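Alkyltransferase-like protein 1 (PDB 3GYH) binds DNA carrying O6-alkylguanine adducts, flips the damaged base into a hydrophobic pocket and presents the lesion to nucleotide excision repair. Local coordinates at residues A[9-14]-A[42-47]; A[15-20]-A[56-61]. All blocks are in the same frame, centred on the assembly; numbering follows the deposited sequence.

Contact 1: residues A[9-14]-A[42-47]. With PBO (1-pyridin-3-ylbutan-1-one), chain D; nucleotides of chain B.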
ATOM      1  N   LYS A   9       4.194 -10.872  -9.161  1.00 73.60           N
ATOM      2  CA  LYS A   9       2.886 -11.279  -8.653  1.00 72.91           C
ATOM      3  C   LYS A   9       2.306 -10.125  -7.834  1.00 72.22           C
ATOM      4  O   LYS A   9       1.306  -9.507  -8.222  1.00 72.57           O
ATOM      5  CB  LYS A   9       2.988 -12.553  -7.805  1.00 73.23           C
ATOM      6  CG  LYS A   9       3.450 -13.803  -8.565  1.00 74.68           C
ATOM      7  CD  LYS A   9       2.879 -15.109  -7.994  1.00 74.85           C
ATOM      8  CE  LYS A   9       3.113 -16.267  -8.977  1.00 79.07           C
ATOM      9  NZ  LYS A   9       2.535 -17.584  -8.551  1.00 81.89           N
ATOM     10  N   VAL A  10       2.964  -9.822  -6.717  1.00 70.16           N
ATOM     11  CA  VAL A  10       2.681  -8.617  -5.957  1.00 68.39           C
ATOM     12  C   VAL A  10       2.240  -7.473  -6.853  1.00 69.64           C
ATOM     13  O   VAL A  10       1.156  -6.917  -6.674  1.00 68.82           O
ATOM     14  CB  VAL A  10       3.909  -8.158  -5.188  1.00 67.69           C
ATOM     15  CG1 VAL A  10       3.648  -6.814  -4.517  1.00 64.56           C
ATOM     16  CG2 VAL A  10       4.321  -9.208  -4.189  1.00 66.34           C
ATOM     17  N   TYR A  11       3.093  -7.110  -7.807  1.00 71.60           N
ATOM     18  CA  TYR A  11       2.814  -5.967  -8.653  1.00 72.45           C
ATOM     19  C   TYR A  11       1.456  -6.180  -9.301  1.00 74.30           C
ATOM     20  O   TYR A  11       0.553  -5.355  -9.158  1.00 74.76           O
ATOM     21  CB  TYR A  11       3.923  -5.760  -9.690  1.00 72.60           C
ATOM     22  CG  TYR A  11       5.178  -5.181  -9.083  1.00 69.80           C
ATOM     23  CD1 TYR A  11       6.427  -5.507  -9.576  1.00 68.01           C
ATOM     24  CD2 TYR A  11       5.106  -4.316  -8.000  1.00 68.51           C
ATOM     25  CE1 TYR A  11       7.583  -4.987  -9.008  1.00 68.59           C
ATOM     26  CE2 TYR A  11       6.257  -3.790  -7.418  1.00 70.78           C
ATOM     27  CZ  TYR A  11       7.495  -4.129  -7.930  1.00 69.12           C
ATOM     28  OH  TYR A  11       8.639  -3.618  -7.356  1.00 65.76           O
ATOM     29  N   ASP A  12       1.288  -7.317  -9.968  1.00 76.33           N
ATOM     30  CA  ASP A  12      -0.000  -7.634 -10.573  1.00 77.26           C
ATOM     31  C   ASP A  12      -1.117  -7.403  -9.561  1.00 76.73           C
ATOM     32  O   ASP A  12      -2.016  -6.589  -9.790  1.00 78.13           O
ATOM     33  CB  ASP A  12      -0.006  -9.066 -11.100  1.00 78.07           C
ATOM     34  CG  ASP A  12       1.043  -9.293 -12.191  1.00 82.18           C
ATOM     35  OD1 ASP A  12       1.166 -10.445 -12.668  1.00 83.70           O
ATOM     36  OD2 ASP A  12       1.740  -8.321 -12.575  1.00 83.93           O
ATOM     37  N   ALA A  13      -1.034  -8.092  -8.428  1.00 74.99           N
ATOM     38  CA  ALA A  13      -2.001  -7.925  -7.351  1.00 73.21           C
ATOM     39  C   ALA A  13      -2.303  -6.467  -7.043  1.00 72.74           C
ATOM     40  O   ALA A  13      -3.444  -6.027  -7.139  1.00 71.73           O
ATOM     41  CB  ALA A  13      -1.511  -8.618  -6.119  1.00 72.95           C
ATOM     42  N   VAL A  14      -1.268  -5.728  -6.660  1.00 73.48           N
ATOM     43  CA  VAL A  14      -1.419  -4.346  -6.225  1.00 73.77           C
ATOM     44  C   VAL A  14      -2.092  -3.542  -7.309  1.00 75.44           C
ATOM     45  O   VAL A  14      -2.747  -2.545  -7.035  1.00 75.57           O
ATOM     46  CB  VAL A  14      -0.064  -3.700  -5.939  1.00 73.69           C
ATOM     47  CG1 VAL A  14      -0.247  -2.244  -5.544  1.00 70.34           C
ATOM     48  CG2 VAL A  14       0.668  -4.482  -4.845  1.00 73.09           C
ATOM     49  N   GLY A  42       6.231  -4.883   1.113  1.00 62.72           N
ATOM     50  CA  GLY A  42       6.696  -3.506   1.227  1.00 64.48           C
ATOM     51  C   GLY A  42       7.951  -3.298   0.405  1.00 67.21           C
ATOM     52  O   GLY A  42       8.125  -2.265  -0.254  1.00 67.12           O
ATOM     53  N   GLN A  43       8.842  -4.281   0.441  1.00 68.93           N
ATOM     54  CA  GLN A  43      10.150  -4.072  -0.136  1.00 70.77           C
ATOM     55  C   GLN A  43       9.944  -3.898  -1.619  1.00 70.44           C
ATOM     56  O   GLN A  43      10.632  -3.116  -2.259  1.00 72.69           O
ATOM     57  CB  GLN A  43      11.081  -5.242   0.174  1.00 72.04           C
ATOM     58  CG  GLN A  43      11.914  -5.023   1.447  1.00 82.14           C
ATOM     59  CD  GLN A  43      12.439  -3.573   1.595  1.00 94.08           C
ATOM     60  OE1 GLN A  43      13.247  -3.099   0.776  1.00 97.42           O
ATOM     61  NE2 GLN A  43      11.982  -2.872   2.646  1.00 95.05           N
ATOM     62  N   ALA A  44       8.952  -4.602  -2.146  1.00 69.13           N
ATOM     63  CA  ALA A  44       8.581  -4.489  -3.535  1.00 67.66           C
ATOM     64  C   ALA A  44       8.178  -3.068  -3.848  1.00 67.97           C
ATOM     65  O   ALA A  44       8.605  -2.516  -4.855  1.00 66.50           O
ATOM     66  CB  ALA A  44       7.439  -5.434  -3.848  1.00 68.10           C
ATOM     67  N   MET A  45       7.337  -2.485  -2.997  1.00 69.00           N
ATOM     68  CA  MET A  45       6.771  -1.168  -3.282  1.00 71.88           C
ATOM     69  C   MET A  45       7.895  -0.169  -3.221  1.00 73.16           C
ATOM     70  O   MET A  45       8.056   0.664  -4.118  1.00 72.63           O
ATOM     71  CB  MET A  45       5.704  -0.760  -2.254  1.00 71.57           C
ATOM     72  CG  MET A  45       4.449  -1.603  -2.255  1.00 74.13           C
ATOM     73  SD  MET A  45       3.424  -1.521  -3.747  1.00 76.43           S
ATOM     74  CE  MET A  45       3.874  -3.063  -4.548  1.00 70.60           C
ATOM     75  N   LYS A  46       8.673  -0.271  -2.149  1.00 74.87           N
ATOM     76  CA  LYS A  46       9.817   0.590  -1.950  1.00 77.43           C
ATOM     77  C   LYS A  46      10.719   0.552  -3.166  1.00 80.03           C
ATOM     78  O   LYS A  46      11.439   1.507  -3.420  1.00 82.09           O
ATOM     79  CB  LYS A  46      10.602   0.161  -0.716  1.00 77.51           C
ATOM     80  CG  LYS A  46      11.493   1.237  -0.151  1.00 76.03           C
ATOM     81  CD  LYS A  46      12.710   0.628   0.488  1.00 76.83           C
ATOM     82  CE  LYS A  46      13.767   1.683   0.783  1.00 79.52           C
ATOM     83  NZ  LYS A  46      15.010   1.019   1.282  1.00 82.78           N
ATOM     84  N   HIS A  47      10.660  -0.544  -3.921  1.00 82.58           N
ATOM     85  CA  HIS A  47      11.618  -0.814  -4.998  1.00 84.35           C
ATOM     86  C   HIS A  47      11.116  -0.445  -6.379  1.00 83.18           C
ATOM     87  O   HIS A  47      11.418  -1.137  -7.343  1.00 84.37           O
ATOM     88  CB  HIS A  47      12.011  -2.291  -5.004  1.00 85.11           C
ATOM     89  CG  HIS A  47      13.185  -2.601  -4.130  1.00 93.88           C
ATOM     90  ND1 HIS A  47      14.046  -3.649  -4.381  1.00100.94           N
ATOM     91  CD2 HIS A  47      13.646  -1.992  -3.009  1.00 99.77           C
ATOM     92  CE1 HIS A  47      14.984  -3.678  -3.448  1.00102.90           C
ATOM     93  NE2 HIS A  47      14.763  -2.684  -2.604  1.00103.29           N
TER
HETATM   94  C10 PBO D 200       6.758   2.981  -3.524  1.00 61.98           C
HETATM   95  C11 PBO D 200       6.575   4.332  -4.229  1.00 65.21           C
HETATM   96  C12 PBO D 200       7.709   5.354  -4.042  1.00 65.77           C
HETATM   97  C13 PBO D 200       7.876   6.203  -5.294  1.00 65.67           C
HETATM   98  C14 PBO D 200       7.560   7.673  -5.335  1.00 67.52           C
HETATM   99  C15 PBO D 200       7.627   8.467  -4.187  1.00 68.70           C
HETATM  100  C16 PBO D 200       7.324   9.825  -4.296  1.00 69.54           C
HETATM  101  C17 PBO D 200       6.972  10.354  -5.540  1.00 68.24           C
HETATM  102  N1' PBO D 200       6.922   9.564  -6.630  1.00 65.90           N
HETATM  103  C18 PBO D 200       7.205   8.257  -6.557  1.00 64.49           C
HETATM  104  O13 PBO D 200       8.287   5.693  -6.324  1.00 67.66           O
ATOM    105  P    DG B   7      11.398   1.345   4.606  1.00 69.95           P
ATOM    106  OP1  DG B   7      11.371   0.529   3.344  1.00 66.83           O
ATOM    107  OP2  DG B   7      11.849   2.793   4.567  1.00 74.83           O
ATOM    108  O5'  DG B   7       9.913   1.423   5.204  1.00 68.76           O
ATOM    109  C5'  DG B   7       9.081   0.282   5.232  1.00 61.58           C
ATOM    110  C4'  DG B   7       7.663   0.745   5.505  1.00 55.72           C
ATOM    111  O4'  DG B   7       7.352   1.791   4.591  1.00 52.05           O
ATOM    112  C3'  DG B   7       6.772  -0.427   5.146  1.00 53.56           C
ATOM    113  O3'  DG B   7       5.567  -0.350   5.917  1.00 52.73           O
ATOM    114  C2'  DG B   7       6.492  -0.218   3.674  1.00 52.55           C
ATOM    115  C1'  DG B   7       6.493   1.292   3.569  1.00 54.97           C
ATOM    116  N9   DG B   7       6.934   1.764   2.246  1.00 56.02           N
ATOM    117  C8   DG B   7       8.171   2.146   1.924  1.00 61.86           C
ATOM    118  N7   DG B   7       8.180   2.540   0.623  1.00 62.14           N
ATOM    119  C5   DG B   7       6.931   2.393   0.136  1.00 58.56           C
ATOM    120  C6   DG B   7       6.354   2.634  -1.110  1.00 57.41           C
ATOM    121  O6   DG B   7       7.111   3.126  -2.143  1.00 60.58           O
ATOM    122  N1   DG B   7       5.040   2.389  -1.271  1.00 56.86           N
ATOM    123  C2   DG B   7       4.304   1.914  -0.240  1.00 56.66           C
ATOM    124  N2   DG B   7       2.990   1.670  -0.416  1.00 57.28           N
ATOM    125  N3   DG B   7       4.847   1.672   0.973  1.00 57.26           N
ATOM    126  C4   DG B   7       6.155   1.908   1.177  1.00 56.86           C
TER
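Tyr11 and Met45 carry most of this contact between the helices holding 9-14 and 42-47. Their side chains run past each other in opposite directions. The terminal methyl of Met45 meets the tyrosine at the ring edge, with CE 3.8 Å from Tyr11 CE2. Ala44 O also lies near the ring plane, and Tyr11 OH donates a hydrogen bond to it at 2.7 Å. The hydroxyl sits above the carbonyl plane, 37° out of it. With CG beside its own backbone N (chi1 -74°), the Tyr11 ring leans across to the second helix.

Met45 starts in the other direction, since its CB faces the DNA side. Bends at chi2 and chi3 bring the thioether round, so that CE ends among the valines. Val14 meets it tip to tip, with CG2 3.5 Å from Met45 CE. Val10 crosses the methionine side chain at an angle and places CG1 3.8 Å from Met45 CE. Val10 CG1 also packs on Ala44 CB at 4.1 Å. The near end of Met45 packs on the base: Met45 CB lies 3.4 Å from N1 of the flipped guanine DG7 of chain B. This one side chain therefore spans from the base to the protein core.

The axes of the segments 9-14 and 42-46 cross at -81° and come no closer than 10.3 Å, so the side chains fill the space between them. Helix 38-46 is the DNA-recognition element of the helix-turn-helix, and helix 3-14 packs against it. Val14 also touches Ile28 of helix 25-31, and Met45 reaches Trp56 in the loop leading to strand 59-60.

Contact 2: residues A[15-20]-A[56-61]; sequences CEIPYG and WHRVIN. With PBO (1-pyridin-3-ylbutan-1-one), chain D; nucleotides of chain B.
Ile17 and Arg58 slide past each other in opposite directions where the 15-20 loop meets the Trp-His-Arg-Val motif. In the alkyltransferases of this family a reactive cysteine holds the place of Trp56. Ile17 CD1 lies 3.7 Å from Arg58 CB and also packs on Val59 CG2. The arginine runs extended from CG to NE, and the loop backbone covers one face of its guanidinium: Pro18 O and Tyr19 CA both lie there, towards the rim. The Tyr19 ring plane stands 78° from the guanidinium plane, with CD1 3.6 Å from Arg58 NH2.

Glu85 of helix 76-85 positions this group. It forms a salt bridge with Arg58 NH2 and accepts hydrogen bonds from His57 NE2 and Gly20 N. Backbone hydrogen bonds of Arg58 and Ile60 with Ser23 tie the motif to strand 23-24.

The other side of the motif forms the lesion pocket. The Trp56 indole lies flat against the butanone chain of PBO, with C11 over the centre of one face. With an alanine here that wall would be gone, and the alkyl chain would probably be freer to turn in the pocket. The flipped guanine is held by backbone carbonyls: N2 of DG7 of chain B donates to Val59 O at 3.2 Å and to Trp56 O at 2.8 Å, the latter with an N-H...O angle of 160°.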
ATOM      1  N   CYS A  15      -1.931  -3.994  -8.545  1.00 76.95           N
ATOM      2  CA  CYS A  15      -2.484  -3.299  -9.692  1.00 78.11           C
ATOM      3  C   CYS A  15      -3.965  -3.581  -9.853  1.00 79.00           C
ATOM      4  O   CYS A  15      -4.620  -2.994 -10.716  1.00 79.03           O
ATOM      5  CB  CYS A  15      -1.741  -3.710 -10.966  1.00 78.72           C
ATOM      6  SG  CYS A  15      -0.430  -2.588 -11.442  1.00 78.03           S
ATOM      7  N   GLU A  16      -4.491  -4.482  -9.027  1.00 79.81           N
ATOM      8  CA  GLU A  16      -5.911  -4.817  -9.069  1.00 81.36           C
ATOM      9  C   GLU A  16      -6.731  -4.072  -8.026  1.00 81.55           C
ATOM     10  O   GLU A  16      -7.874  -4.432  -7.758  1.00 82.16           O
ATOM     11  CB  GLU A  16      -6.110  -6.315  -8.891  1.00 81.56           C
ATOM     12  CG  GLU A  16      -5.442  -7.143  -9.951  1.00 85.20           C
ATOM     13  CD  GLU A  16      -5.777  -8.612  -9.822  1.00 91.13           C
ATOM     14  OE1 GLU A  16      -5.908  -9.287 -10.868  1.00 93.90           O
ATOM     15  OE2 GLU A  16      -5.910  -9.094  -8.672  1.00 94.68           O
ATOM     16  N   ILE A  17      -6.148  -3.042  -7.426  1.00 82.73           N
ATOM     17  CA  ILE A  17      -6.888  -2.195  -6.491  1.00 83.66           C
ATOM     18  C   ILE A  17      -7.573  -1.064  -7.255  1.00 84.37           C
ATOM     19  O   ILE A  17      -6.929  -0.357  -8.043  1.00 84.18           O
ATOM     20  CB  ILE A  17      -5.976  -1.600  -5.383  1.00 83.51           C
ATOM     21  CG1 ILE A  17      -5.128  -2.693  -4.724  1.00 82.29           C
ATOM     22  CG2 ILE A  17      -6.811  -0.869  -4.337  1.00 84.46           C
ATOM     23  CD1 ILE A  17      -4.100  -2.168  -3.723  1.00 81.66           C
ATOM     24  N   PRO A  18      -8.889  -0.897  -7.035  1.00 84.74           N
ATOM     25  CA  PRO A  18      -9.653   0.124  -7.735  1.00 84.58           C
ATOM     26  C   PRO A  18      -9.348   1.508  -7.198  1.00 84.65           C
ATOM     27  O   PRO A  18      -8.961   1.657  -6.039  1.00 83.96           O
ATOM     28  CB  PRO A  18     -11.101  -0.248  -7.427  1.00 84.83           C
ATOM     29  CG  PRO A  18     -11.029  -0.952  -6.131  1.00 85.16           C
ATOM     30  CD  PRO A  18      -9.731  -1.700  -6.134  1.00 84.35           C
ATOM     31  N   TYR A  19      -9.516   2.508  -8.053  1.00 85.22           N
ATOM     32  CA  TYR A  19      -9.503   3.894  -7.624  1.00 85.43           C
ATOM     33  C   TYR A  19     -10.287   4.014  -6.324  1.00 85.24           C
ATOM     34  O   TYR A  19     -11.370   3.441  -6.187  1.00 85.43           O
ATOM     35  CB  TYR A  19     -10.134   4.756  -8.708  1.00 85.80           C
ATOM     36  CG  TYR A  19      -9.905   6.237  -8.561  1.00 87.44           C
ATOM     37  CD1 TYR A  19      -8.733   6.823  -9.021  1.00 89.09           C
ATOM     38  CD2 TYR A  19     -10.875   7.054  -7.992  1.00 89.76           C
ATOM     39  CE1 TYR A  19      -8.527   8.185  -8.900  1.00 91.41           C
ATOM     40  CE2 TYR A  19     -10.683   8.416  -7.870  1.00 90.79           C
ATOM     41  CZ  TYR A  19      -9.506   8.977  -8.324  1.00 91.90           C
ATOM     42  OH  TYR A  19      -9.305  10.333  -8.202  1.00 91.38           O
ATOM     43  N   GLY A  20      -9.722   4.733  -5.360  1.00 84.78           N
ATOM     44  CA  GLY A  20     -10.447   5.059  -4.136  1.00 84.51           C
ATOM     45  C   GLY A  20     -10.559   3.943  -3.106  1.00 84.04           C
ATOM     46  O   GLY A  20     -10.831   4.216  -1.932  1.00 84.10           O
ATOM     47  N   TRP A  56       0.916   1.983  -6.149  1.00 77.12           N
ATOM     48  CA  TRP A  56       1.665   1.779  -4.929  1.00 78.62           C
ATOM     49  C   TRP A  56       1.056   2.542  -3.755  1.00 78.07           C
ATOM     50  O   TRP A  56       1.259   2.180  -2.593  1.00 77.31           O
ATOM     51  CB  TRP A  56       3.136   2.158  -5.120  1.00 78.65           C
ATOM     52  CG  TRP A  56       3.329   3.587  -5.444  1.00 84.92           C
ATOM     53  CD1 TRP A  56       3.404   4.142  -6.690  1.00 89.05           C
ATOM     54  CD2 TRP A  56       3.463   4.670  -4.511  1.00 89.74           C
ATOM     55  NE1 TRP A  56       3.585   5.505  -6.591  1.00 90.70           N
ATOM     56  CE2 TRP A  56       3.622   5.854  -5.265  1.00 90.00           C
ATOM     57  CE3 TRP A  56       3.468   4.755  -3.113  1.00 90.25           C
ATOM     58  CZ2 TRP A  56       3.785   7.109  -4.668  1.00 89.93           C
ATOM     59  CZ3 TRP A  56       3.630   6.007  -2.521  1.00 89.61           C
ATOM     60  CH2 TRP A  56       3.785   7.164  -3.301  1.00 88.27           C
ATOM     61  N   HIS A  57       0.307   3.600  -4.052  1.00 77.78           N
ATOM     62  CA  HIS A  57      -0.267   4.420  -2.986  1.00 77.26           C
ATOM     63  C   HIS A  57      -1.422   3.713  -2.299  1.00 75.79           C
ATOM     64  O   HIS A  57      -1.809   4.085  -1.202  1.00 75.39           O
ATOM     65  CB  HIS A  57      -0.716   5.782  -3.508  1.00 77.71           C
ATOM     66  CG  HIS A  57      -1.492   5.712  -4.782  1.00 81.69           C
ATOM     67  ND1 HIS A  57      -0.889   5.558  -6.013  1.00 84.95           N
ATOM     68  CD2 HIS A  57      -2.825   5.770  -5.018  1.00 84.97           C
ATOM     69  CE1 HIS A  57      -1.818   5.526  -6.953  1.00 87.80           C
ATOM     70  NE2 HIS A  57      -3.001   5.649  -6.377  1.00 85.96           N
ATOM     71  N   ARG A  58      -1.964   2.695  -2.952  1.00 74.26           N
ATOM     72  CA  ARG A  58      -3.173   2.055  -2.477  1.00 74.69           C
ATOM     73  C   ARG A  58      -2.860   0.922  -1.507  1.00 74.27           C
ATOM     74  O   ARG A  58      -3.647  -0.012  -1.343  1.00 73.73           O
ATOM     75  CB  ARG A  58      -3.992   1.534  -3.653  1.00 75.15           C
ATOM     76  CG  ARG A  58      -4.807   2.602  -4.319  1.00 76.55           C
ATOM     77  CD  ARG A  58      -5.066   2.230  -5.748  1.00 80.54           C
ATOM     78  NE  ARG A  58      -5.426   3.398  -6.540  1.00 83.90           N
ATOM     79  CZ  ARG A  58      -5.677   3.367  -7.842  1.00 84.20           C
ATOM     80  NH1 ARG A  58      -5.604   2.216  -8.502  1.00 84.68           N
ATOM     81  NH2 ARG A  58      -6.006   4.486  -8.481  1.00 85.56           N
ATOM     82  N   VAL A  59      -1.708   1.014  -0.858  1.00 73.57           N
ATOM     83  CA  VAL A  59      -1.226  -0.069  -0.018  1.00 72.66           C
ATOM     84  C   VAL A  59      -0.657   0.474   1.294  1.00 73.33           C
ATOM     85  O   VAL A  59       0.521   0.830   1.360  1.00 73.55           O
ATOM     86  CB  VAL A  59      -0.166  -0.887  -0.759  1.00 71.80           C
ATOM     87  CG1 VAL A  59      -0.092  -2.271  -0.207  1.00 71.48           C
ATOM     88  CG2 VAL A  59      -0.479  -0.928  -2.245  1.00 71.01           C
ATOM     89  N   ILE A  60      -1.506   0.555   2.319  1.00 73.68           N
ATOM     90  CA  ILE A  60      -1.095   1.021   3.646  1.00 74.29           C
ATOM     91  C   ILE A  60      -0.931  -0.160   4.601  1.00 74.56           C
ATOM     92  O   ILE A  60      -0.840  -1.301   4.161  1.00 75.37           O
ATOM     93  CB  ILE A  60      -2.113   1.996   4.251  1.00 74.15           C
ATOM     94  CG1 ILE A  60      -3.420   1.269   4.548  1.00 75.27           C
ATOM     95  CG2 ILE A  60      -2.346   3.180   3.333  1.00 74.05           C
ATOM     96  CD1 ILE A  60      -3.979   1.603   5.906  1.00 77.30           C
ATOM     97  N   ASN A  61      -0.892   0.108   5.903  1.00 73.78           N
ATOM     98  CA  ASN A  61      -0.682  -0.964   6.863  1.00 74.69           C
ATOM     99  C   ASN A  61      -1.954  -1.444   7.554  1.00 75.51           C
ATOM    100  O   ASN A  61      -2.963  -0.733   7.609  1.00 75.52           O
ATOM    101  CB  ASN A  61       0.348  -0.559   7.905  1.00 75.24           C
ATOM    102  CG  ASN A  61      -0.097   0.622   8.728  1.00 76.64           C
ATOM    103  OD1 ASN A  61      -1.219   0.651   9.237  1.00 76.54           O
ATOM    104  ND2 ASN A  61       0.784   1.613   8.865  1.00 78.92           N
TER
HETATM  105  C10 PBO D 200       6.758   2.981  -3.524  1.00 61.98           C
HETATM  106  C11 PBO D 200       6.575   4.332  -4.229  1.00 65.21           C
HETATM  107  C12 PBO D 200       7.709   5.354  -4.042  1.00 65.77           C
HETATM  108  C13 PBO D 200       7.876   6.203  -5.294  1.00 65.67           C
HETATM  109  C14 PBO D 200       7.560   7.673  -5.335  1.00 67.52           C
HETATM  110  C15 PBO D 200       7.627   8.467  -4.187  1.00 68.70           C
HETATM  111  C16 PBO D 200       7.324   9.825  -4.296  1.00 69.54           C
HETATM  112  C17 PBO D 200       6.972  10.354  -5.540  1.00 68.24           C
HETATM  113  N1' PBO D 200       6.922   9.564  -6.630  1.00 65.90           N
HETATM  114  C18 PBO D 200       7.205   8.257  -6.557  1.00 64.49           C
HETATM  115  O13 PBO D 200       8.287   5.693  -6.324  1.00 67.66           O
ATOM    116  P    DG B   7      11.398   1.345   4.606  1.00 69.95           P
ATOM    117  OP1  DG B   7      11.371   0.529   3.344  1.00 66.83           O
ATOM    118  OP2  DG B   7      11.849   2.793   4.567  1.00 74.83           O
ATOM    119  O5'  DG B   7       9.913   1.423   5.204  1.00 68.76           O
ATOM    120  C5'  DG B   7       9.081   0.282   5.232  1.00 61.58           C
ATOM    121  C4'  DG B   7       7.663   0.745   5.505  1.00 55.72           C
ATOM    122  O4'  DG B   7       7.352   1.791   4.591  1.00 52.05           O
ATOM    123  C3'  DG B   7       6.772  -0.427   5.146  1.00 53.56           C
ATOM    124  O3'  DG B   7       5.567  -0.350   5.917  1.00 52.73           O
ATOM    125  C2'  DG B   7       6.492  -0.218   3.674  1.00 52.55           C
ATOM    126  C1'  DG B   7       6.493   1.292   3.569  1.00 54.97           C
ATOM    127  N9   DG B   7       6.934   1.764   2.246  1.00 56.02           N
ATOM    128  C8   DG B   7       8.171   2.146   1.924  1.00 61.86           C
ATOM    129  N7   DG B   7       8.180   2.540   0.623  1.00 62.14           N
ATOM    130  C5   DG B   7       6.931   2.393   0.136  1.00 58.56           C
ATOM    131  C6   DG B   7       6.354   2.634  -1.110  1.00 57.41           C
ATOM    132  O6   DG B   7       7.111   3.126  -2.143  1.00 60.58           O
ATOM    133  N1   DG B   7       5.040   2.389  -1.271  1.00 56.86           N
ATOM    134  C2   DG B   7       4.304   1.914  -0.240  1.00 56.66           C
ATOM    135  N2   DG B   7       2.990   1.670  -0.416  1.00 57.28           N
ATOM    136  N3   DG B   7       4.847   1.672   0.973  1.00 57.26           N
ATOM    137  C4   DG B   7       6.155   1.908   1.177  1.00 56.86           C
ATOM    138  P    DT B   9       0.968  -5.157   7.506  1.00 59.84           P
ATOM    139  OP1  DT B   9       0.066  -5.304   6.343  1.00 61.02           O
ATOM    140  OP2  DT B   9       0.835  -4.034   8.464  1.00 57.22           O
ATOM    141  O5'  DT B   9       0.881  -6.538   8.297  1.00 61.61           O
ATOM    142  C5'  DT B   9       2.022  -7.177   8.854  1.00 64.29           C
ATOM    143  C4'  DT B   9       1.550  -8.233   9.836  1.00 65.54           C
ATOM    144  O4'  DT B   9       2.517  -8.380  10.908  1.00 64.40           O
ATOM    145  C3'  DT B   9       0.248  -7.857  10.528  1.00 65.41           C
ATOM    146  O3'  DT B   9      -0.393  -9.056  10.991  1.00 70.24           O
ATOM    147  C2'  DT B   9       0.773  -6.971  11.649  1.00 61.39           C
ATOM    148  C1'  DT B   9       1.965  -7.820  12.082  1.00 64.36           C
ATOM    149  N1   DT B   9       3.033  -7.080  12.779  1.00 65.66           N
ATOM    150  C2   DT B   9       3.795  -7.755  13.708  1.00 70.84           C
ATOM    151  O2   DT B   9       3.639  -8.932  13.982  1.00 75.94           O
ATOM    152  N3   DT B   9       4.762  -6.994  14.305  1.00 70.78           N
ATOM    153  C4   DT B   9       5.020  -5.655  14.066  1.00 68.00           C
ATOM    154  O4   DT B   9       5.904  -5.047  14.660  1.00 72.44           O
ATOM    155  C5   DT B   9       4.190  -5.009  13.087  1.00 63.89           C
ATOM    156  C7   DT B   9       4.403  -3.558  12.768  1.00 58.26           C
ATOM    157  C6   DT B   9       3.243  -5.748  12.495  1.00 64.40           C
TER

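How the contacts relate
From the N terminus, helix 3-14 supplies 9-14, and the loop after it supplies 15-20 without a break. Strand 23-24 and helix 25-31 follow. Contact 1 closes the first loop when the chain returns as helix 38-46. Contact 2 closes a longer one at 56-61, on and around strand 59-60. The segments alternate, so the two closures cross and neither nests in the other. They meet where Val14 CG1 packs on Val59 CG2 at 3.6 Å and Met45 SD on Trp56 CA at 3.9 Å. Together they tie the first helix to the recognition helix, and the loop after the first helix to strand 59-60, beside the flipped, alkylated guanine.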